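Local coordinates for protein (aminopeptidase) (Ochrobactrum anthropi, PDB 1B65), which probably hydrolyses peptides from the amino-terminal L-residue and esters or amides of D-alanine, as a serine aminopeptidase with a variant Ntn hydrolase fold, at residues T30-Q40 with K165-Q176; F191-R200 with E334-E344. All coordinates share one frame; numbering follows the deposited sequence.

Contact 1 of 2, residues T30-Q40 with K165-Q176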
# COMPACT_ATOMS: atom_id res chain seq x y z
N THR A 30 29.89 -2.69 -3.87
CA THR A 30 30.60 -3.97 -3.91
C THR A 30 31.27 -4.31 -2.58
O THR A 30 31.75 -5.44 -2.45
CB THR A 30 31.70 -3.94 -5.00
OG1 THR A 30 32.47 -2.77 -4.75
CG2 THR A 30 31.02 -3.89 -6.37
N ASP A 31 31.21 -3.43 -1.56
CA ASP A 31 31.69 -3.79 -0.24
C ASP A 31 30.76 -4.80 0.44
O ASP A 31 31.11 -5.48 1.41
CB ASP A 31 31.83 -2.56 0.67
CG ASP A 31 33.00 -1.69 0.22
OD1 ASP A 31 34.00 -2.16 -0.37
OD2 ASP A 31 32.89 -0.48 0.46
N VAL A 32 29.54 -4.91 -0.10
CA VAL A 32 28.63 -5.97 0.34
C VAL A 32 29.06 -7.25 -0.38
O VAL A 32 29.05 -7.40 -1.61
CB VAL A 32 27.17 -5.63 -0.01
CG1 VAL A 32 26.25 -6.79 0.41
CG2 VAL A 32 26.73 -4.36 0.71
N ASP A 33 29.47 -8.26 0.39
CA ASP A 33 30.03 -9.49 -0.16
C ASP A 33 29.17 -10.16 -1.24
O ASP A 33 27.95 -10.30 -1.09
CB ASP A 33 30.18 -10.47 1.00
CG ASP A 33 28.91 -11.30 1.21
OD1 ASP A 33 27.80 -10.70 1.47
OD2 ASP A 33 29.01 -12.54 1.03
N GLY A 34 29.81 -10.46 -2.35
CA GLY A 34 29.16 -11.18 -3.43
C GLY A 34 28.46 -10.28 -4.43
O GLY A 34 28.02 -10.83 -5.42
N VAL A 35 28.30 -8.99 -4.12
CA VAL A 35 27.57 -8.12 -5.05
C VAL A 35 28.52 -7.56 -6.09
O VAL A 35 29.53 -6.97 -5.70
CB VAL A 35 26.91 -6.95 -4.29
CG1 VAL A 35 26.32 -5.94 -5.30
CG2 VAL A 35 25.82 -7.54 -3.39
N GLY A 36 28.19 -7.71 -7.35
CA GLY A 36 29.13 -7.16 -8.39
C GLY A 36 28.39 -6.08 -9.18
O GLY A 36 27.15 -6.05 -9.25
N VAL A 37 29.13 -5.16 -9.80
CA VAL A 37 28.53 -4.10 -10.61
C VAL A 37 29.20 -4.12 -11.98
O VAL A 37 30.43 -4.28 -12.02
CB VAL A 37 28.77 -2.71 -9.96
CG1 VAL A 37 28.30 -1.56 -10.82
CG2 VAL A 37 28.09 -2.65 -8.58
N GLY A 38 28.40 -4.02 -13.03
CA GLY A 38 28.99 -3.96 -14.37
C GLY A 38 28.33 -2.81 -15.15
O GLY A 38 27.18 -2.45 -14.87
N PHE A 39 29.10 -2.24 -16.09
CA PHE A 39 28.57 -1.12 -16.84
C PHE A 39 28.81 -1.27 -18.35
O PHE A 39 29.80 -1.90 -18.76
CB PHE A 39 29.29 0.20 -16.49
CG PHE A 39 29.19 0.69 -15.08
CD1 PHE A 39 27.99 1.16 -14.55
CD2 PHE A 39 30.29 0.64 -14.26
CE1 PHE A 39 27.93 1.63 -13.26
CE2 PHE A 39 30.25 1.09 -12.97
CZ PHE A 39 29.06 1.58 -12.44
N GLN A 40 27.90 -0.67 -19.11
CA GLN A 40 28.10 -0.50 -20.55
C GLN A 40 27.88 0.99 -20.78
O GLN A 40 26.82 1.50 -20.37
CB GLN A 40 27.26 -1.39 -21.45
CG GLN A 40 27.22 -0.91 -22.90
CD GLN A 40 28.53 -1.18 -23.60
OE1 GLN A 40 29.61 -1.22 -23.01
NE2 GLN A 40 28.45 -1.37 -24.92
N LYS A 165 26.56 -6.90 -22.44
CA LYS A 165 27.89 -6.46 -22.08
C LYS A 165 27.96 -5.97 -20.64
O LYS A 165 28.89 -6.33 -19.91
CB LYS A 165 28.35 -5.34 -23.03
CG LYS A 165 29.87 -5.35 -23.13
CD LYS A 165 30.44 -4.09 -22.51
CE LYS A 165 31.58 -3.55 -23.39
NZ LYS A 165 32.86 -4.07 -22.80
N ALA A 166 26.96 -5.20 -20.19
CA ALA A 166 26.95 -4.75 -18.79
C ALA A 166 26.86 -5.94 -17.85
O ALA A 166 27.58 -5.99 -16.85
CB ALA A 166 25.84 -3.74 -18.53
N LEU A 167 25.96 -6.90 -18.13
CA LEU A 167 25.80 -8.08 -17.30
C LEU A 167 27.05 -8.93 -17.27
O LEU A 167 27.47 -9.46 -16.22
CB LEU A 167 24.62 -8.90 -17.86
CG LEU A 167 23.25 -8.21 -17.65
CD1 LEU A 167 22.21 -8.78 -18.59
CD2 LEU A 167 22.83 -8.40 -16.19
N ASP A 168 27.68 -9.12 -18.42
CA ASP A 168 28.92 -9.91 -18.52
C ASP A 168 30.10 -9.20 -17.87
O ASP A 168 31.12 -9.82 -17.50
CB ASP A 168 29.22 -10.19 -20.00
CG ASP A 168 28.37 -11.29 -20.59
OD1 ASP A 168 27.70 -12.09 -19.92
OD2 ASP A 168 28.35 -11.41 -21.83
N ASN A 169 30.07 -7.89 -17.67
CA ASN A 169 31.14 -7.14 -17.06
C ASN A 169 31.02 -7.04 -15.54
O ASN A 169 31.84 -6.32 -14.95
CB ASN A 169 31.12 -5.69 -17.57
CG ASN A 169 31.78 -5.51 -18.92
OD1 ASN A 169 32.37 -6.45 -19.45
ND2 ASN A 169 31.61 -4.27 -19.42
N VAL A 170 29.99 -7.60 -14.92
CA VAL A 170 29.86 -7.42 -13.47
C VAL A 170 31.11 -7.90 -12.74
O VAL A 170 31.64 -8.94 -13.13
CB VAL A 170 28.63 -8.06 -12.82
CG1 VAL A 170 27.34 -7.56 -13.50
CG2 VAL A 170 28.69 -9.56 -12.82
N ALA A 171 31.54 -7.16 -11.72
CA ALA A 171 32.76 -7.53 -11.02
C ALA A 171 32.78 -6.93 -9.61
O ALA A 171 31.99 -6.03 -9.29
CB ALA A 171 33.99 -6.93 -11.74
N SER A 172 33.65 -7.47 -8.78
CA SER A 172 33.81 -6.94 -7.42
C SER A 172 34.81 -5.78 -7.47
O SER A 172 35.22 -5.35 -8.56
CB SER A 172 34.34 -8.01 -6.47
OG SER A 172 35.57 -8.56 -6.96
N GLY A 173 35.25 -5.25 -6.33
CA GLY A 173 36.25 -4.18 -6.37
C GLY A 173 35.65 -2.79 -6.61
O GLY A 173 34.47 -2.49 -6.46
N PRO A 174 36.54 -1.85 -6.96
CA PRO A 174 36.19 -0.46 -7.10
C PRO A 174 35.15 -0.27 -8.20
O PRO A 174 35.17 -0.98 -9.21
CB PRO A 174 37.47 0.24 -7.56
CG PRO A 174 38.57 -0.69 -7.27
CD PRO A 174 38.00 -2.08 -7.14
N VAL A 175 34.28 0.70 -7.95
CA VAL A 175 33.20 0.96 -8.92
C VAL A 175 33.41 2.32 -9.56
O VAL A 175 33.57 3.31 -8.85
CB VAL A 175 31.86 0.89 -8.19
CG1 VAL A 175 30.66 1.33 -9.03
CG2 VAL A 175 31.63 -0.53 -7.67
N GLN A 176 33.32 2.35 -10.87
CA GLN A 176 33.39 3.59 -11.63
C GLN A 176 32.21 4.48 -11.32
O GLN A 176 31.12 3.97 -11.05
CB GLN A 176 33.36 3.24 -13.14
CG GLN A 176 33.58 4.46 -14.01
CD GLN A 176 33.56 4.14 -15.50
OE1 GLN A 176 33.25 3.01 -15.89
NE2 GLN A 176 33.86 5.13 -16.32
O HOH W 1 34.62 -6.10 -3.53
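Thr-30 grips the 165-176 segment with its whole side chain. Thr-30 CB lies 3.5 Å from the carbonyl O of Gly-173. From there Thr-30 OG1, set between the backbone N and the carbonyl carbon (chi1 52°), donates a short 2.6 Å hydrogen bond to that same Gly-173 O, tilted from the carbonyl plane. The other branch, Thr-30 CG2, meets Val-175 CG2 at 3.7 Å. A water accepts a hydrogen bond from Gly-173 N and donates one to Thr-30 O, a second link between the two backbones.

Further on, Val-37 and Ala-171 form a single antiparallel hydrogen-bonded pair. Val-37 N reaches Ala-171 O at 3.0 Å, while the return bond from Ala-171 N comes from well above the carbonyl plane of Val-37. Gly-38 leaves room for the chain to run close by, its CA 3.5 Å from Ala-166 O. Asn-169 ND2 then donates to Phe-39 O at 3.1 Å, the acceptor lying in the plane of the amide. On the face that carries Val-37 and Phe-39, Val-175 CG1 meets the Phe-39 ring at its edge, 3.8 Å from CZ.

Strand 36-43 pairs on one side with strand 56-63; it is an outermost strand of the four-stranded sheet within the chain of this Ntn hydrolase variant, and its other edge is met by a single antiparallel bridge from the loop after helix 160-168.

Contact 2 of 2, residues F191-R200 with E334-E344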
# COMPACT_ATOMS: atom_id res chain seq x y z
N PHE A 191 23.53 20.43 -12.54
CA PHE A 191 24.91 20.07 -12.89
C PHE A 191 24.92 18.68 -13.51
O PHE A 191 23.91 17.98 -13.48
CB PHE A 191 25.81 20.01 -11.64
CG PHE A 191 26.13 21.35 -11.04
CD1 PHE A 191 26.95 22.25 -11.71
CD2 PHE A 191 25.62 21.68 -9.78
CE1 PHE A 191 27.22 23.48 -11.13
CE2 PHE A 191 25.91 22.89 -9.20
CZ PHE A 191 26.71 23.79 -9.88
N LYS A 192 26.06 18.24 -14.06
CA LYS A 192 26.13 16.91 -14.62
C LYS A 192 25.95 15.92 -13.46
O LYS A 192 26.59 16.04 -12.41
CB LYS A 192 27.45 16.68 -15.38
CG LYS A 192 27.49 15.32 -16.08
CD LYS A 192 26.48 15.28 -17.24
CE LYS A 192 26.53 13.91 -17.93
NZ LYS A 192 26.09 12.82 -16.99
N GLY A 193 25.10 14.92 -13.73
CA GLY A 193 24.90 13.88 -12.72
C GLY A 193 25.37 12.53 -13.24
O GLY A 193 26.27 12.45 -14.10
N GLY A 194 24.80 11.44 -12.69
CA GLY A 194 25.23 10.12 -13.14
C GLY A 194 25.24 9.09 -12.01
O GLY A 194 24.45 9.14 -11.07
N THR A 195 26.22 8.22 -12.09
CA THR A 195 26.32 7.08 -11.15
C THR A 195 27.13 7.43 -9.92
O THR A 195 28.24 7.95 -10.07
CB THR A 195 26.94 5.88 -11.92
OG1 THR A 195 26.07 5.64 -13.07
CG2 THR A 195 27.04 4.66 -11.03
N GLY A 196 26.62 7.05 -8.74
CA GLY A 196 27.41 7.30 -7.52
C GLY A 196 27.25 6.12 -6.56
O GLY A 196 26.22 5.44 -6.59
N THR A 197 28.28 5.94 -5.70
CA THR A 197 28.14 4.79 -4.77
C THR A 197 28.86 5.11 -3.47
O THR A 197 29.72 6.00 -3.43
CB THR A 197 28.60 3.51 -5.48
OG1 THR A 197 28.33 2.36 -4.64
CG2 THR A 197 30.11 3.48 -5.77
N ALA A 198 28.52 4.42 -2.40
CA ALA A 198 29.17 4.62 -1.09
C ALA A 198 28.79 3.43 -0.22
O ALA A 198 27.80 2.72 -0.55
CB ALA A 198 28.67 5.90 -0.39
N SER A 199 29.49 3.28 0.89
CA SER A 199 29.13 2.23 1.84
C SER A 199 29.43 2.67 3.27
O SER A 199 30.17 3.63 3.55
CB SER A 199 29.87 0.90 1.58
OG SER A 199 31.29 1.09 1.80
N ARG A 200 28.85 1.91 4.21
CA ARG A 200 29.07 2.16 5.62
C ARG A 200 29.17 0.81 6.31
O ARG A 200 28.45 -0.12 5.92
CB ARG A 200 27.97 2.96 6.32
CG ARG A 200 27.80 4.42 5.90
CD ARG A 200 29.07 5.19 6.29
NE ARG A 200 28.89 6.63 6.05
CZ ARG A 200 29.11 7.16 4.86
NH1 ARG A 200 29.52 6.44 3.81
NH2 ARG A 200 28.92 8.49 4.72
N GLU A 334 26.07 10.45 0.50
CA GLU A 334 27.40 10.43 -0.10
C GLU A 334 27.43 9.87 -1.51
O GLU A 334 28.19 10.38 -2.38
CB GLU A 334 28.37 9.67 0.83
CG GLU A 334 29.80 9.65 0.22
CD GLU A 334 30.79 9.13 1.26
OE1 GLU A 334 30.45 8.74 2.38
OE2 GLU A 334 32.01 9.13 0.96
N ALA A 335 26.61 8.92 -1.91
CA ALA A 335 26.53 8.37 -3.25
C ALA A 335 26.08 9.46 -4.23
O ALA A 335 26.67 9.60 -5.30
CB ALA A 335 25.58 7.15 -3.25
N VAL A 336 25.09 10.28 -3.84
CA VAL A 336 24.67 11.38 -4.69
C VAL A 336 25.80 12.40 -4.90
O VAL A 336 26.09 12.80 -6.04
CB VAL A 336 23.43 12.07 -4.11
CG1 VAL A 336 23.10 13.38 -4.85
CG2 VAL A 336 22.18 11.16 -4.23
N VAL A 337 26.46 12.80 -3.81
CA VAL A 337 27.55 13.78 -3.94
C VAL A 337 28.70 13.18 -4.74
O VAL A 337 29.26 13.80 -5.66
CB VAL A 337 27.99 14.34 -2.58
CG1 VAL A 337 29.11 15.35 -2.79
CG2 VAL A 337 26.81 15.08 -1.92
N ASN A 338 29.04 11.89 -4.52
CA ASN A 338 30.08 11.25 -5.30
C ASN A 338 29.76 11.30 -6.78
O ASN A 338 30.69 11.51 -7.61
CB ASN A 338 30.21 9.76 -4.86
CG ASN A 338 31.18 9.56 -3.73
OD1 ASN A 338 31.19 8.50 -3.05
ND2 ASN A 338 32.00 10.56 -3.42
N ALA A 339 28.49 11.14 -7.16
CA ALA A 339 28.14 11.18 -8.59
C ALA A 339 28.45 12.56 -9.19
O ALA A 339 28.92 12.63 -10.35
CB ALA A 339 26.63 10.89 -8.78
N MET A 340 28.14 13.62 -8.45
CA MET A 340 28.39 14.97 -8.95
C MET A 340 29.89 15.25 -9.05
O MET A 340 30.31 15.91 -10.00
CB MET A 340 27.78 15.99 -8.00
CG MET A 340 26.25 15.86 -8.02
SD MET A 340 25.58 17.12 -6.90
CE MET A 340 25.72 18.59 -7.83
N ILE A 341 30.63 14.74 -8.06
CA ILE A 341 32.10 14.97 -8.09
C ILE A 341 32.77 14.21 -9.23
O ILE A 341 33.77 14.70 -9.78
CB ILE A 341 32.68 14.55 -6.73
CG1 ILE A 341 32.20 15.47 -5.60
CG2 ILE A 341 34.23 14.47 -6.75
CD1 ILE A 341 32.21 16.95 -5.95
N ALA A 342 32.30 12.97 -9.50
CA ALA A 342 32.88 12.13 -10.50
C ALA A 342 32.47 12.54 -11.92
O ALA A 342 33.16 12.11 -12.86
CB ALA A 342 32.46 10.66 -10.32
N ALA A 343 31.35 13.23 -12.08
CA ALA A 343 30.84 13.58 -13.41
C ALA A 343 31.74 14.57 -14.15
O ALA A 343 32.52 15.32 -13.55
CB ALA A 343 29.44 14.22 -13.34
N GLU A 344 31.66 14.55 -15.47
CA GLU A 344 32.37 15.47 -16.35
C GLU A 344 31.38 16.20 -17.26
O GLU A 344 30.34 15.65 -17.62
CB GLU A 344 33.33 14.68 -17.26
CG GLU A 344 34.38 13.94 -16.42
CD GLU A 344 35.02 12.81 -17.21
OE1 GLU A 344 34.30 11.85 -17.60
OE2 GLU A 344 36.25 12.87 -17.42
O HOH W 2 28.60 17.59 -11.25
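Arg-200 and Glu-334 meet in a buried salt bridge at one end of this strand-on-helix contact. Both terminal nitrogens of the guanidinium converge on one carboxylate oxygen: Arg-200 NH1 lies 2.9 Å from Glu-334 OE1, and NH2 is also close, though its position is less certain. The two flat groups are turned 70° apart, and because both donors share OE1, neither N-H points straight at it.

Along the middle, the axes of strand 194-200 and helix 334-342 come within 5.7 Å, close enough for backbone to touch backbone. Gly-196 CA points a C-H at Ala-335 O, 3.3 Å away, and Ala-339 CB sits 3.6 Å from Thr-195 O. Ala-335 CB packs against Thr-197 CA, with Ala-198 CB beside it. At the far end Lys-192 CG touches Ala-343 CB at 3.5 Å, and the Met-340 chain, bent at its last torsion (chi3 77°), brings CE to 3.7 Å from Phe-191 CD2. A water donates to both Lys-192 O and Met-340 O, joining the two backbones there.

Second-shell groups hold these pieces in place. Arg-200 NH1 also donates to Ser-199 O, which lies in the guanidinium plane, and Glu-334 OE2 forms a salt bridge with Arg-13. The Lys-192 chain, bent at chi2 and chi4, delivers NZ to Gly-193 O, Thr-184 O, Met-186 O and Asn-179 OD1.

With an arginine at each of its oxygens, the buried carboxylate of Glu-334 is probably kept ionised, and the two arginines probably offset its charge. Glycine and alanine over the centre let helix and sheet approach closely, leaving the salt bridge to one end.

From the N terminus, segment 30-40 enters the four-stranded sheet, and contact 1 closes a loop of 124 residues when the chain returns at the end of helix 160-168 and the loop that follows. A short run then leads to segment 191-200, where contact 2 opens; helix 322-342 closes it after another 133 residues. The two loops therefore follow one another, neither nested nor crossed. Their centres lie 16 Å apart, yet they touch: Asp-31 OD2 probably hydrogen-bonds Ser-199 OG, Val-175 packs on Thr-197 and Phe-39 on Thr-195. Strand 194-204, which edges the six-stranded sheet, thus has helix 322-342 against one face and, through these three residues, contact 1 against the other.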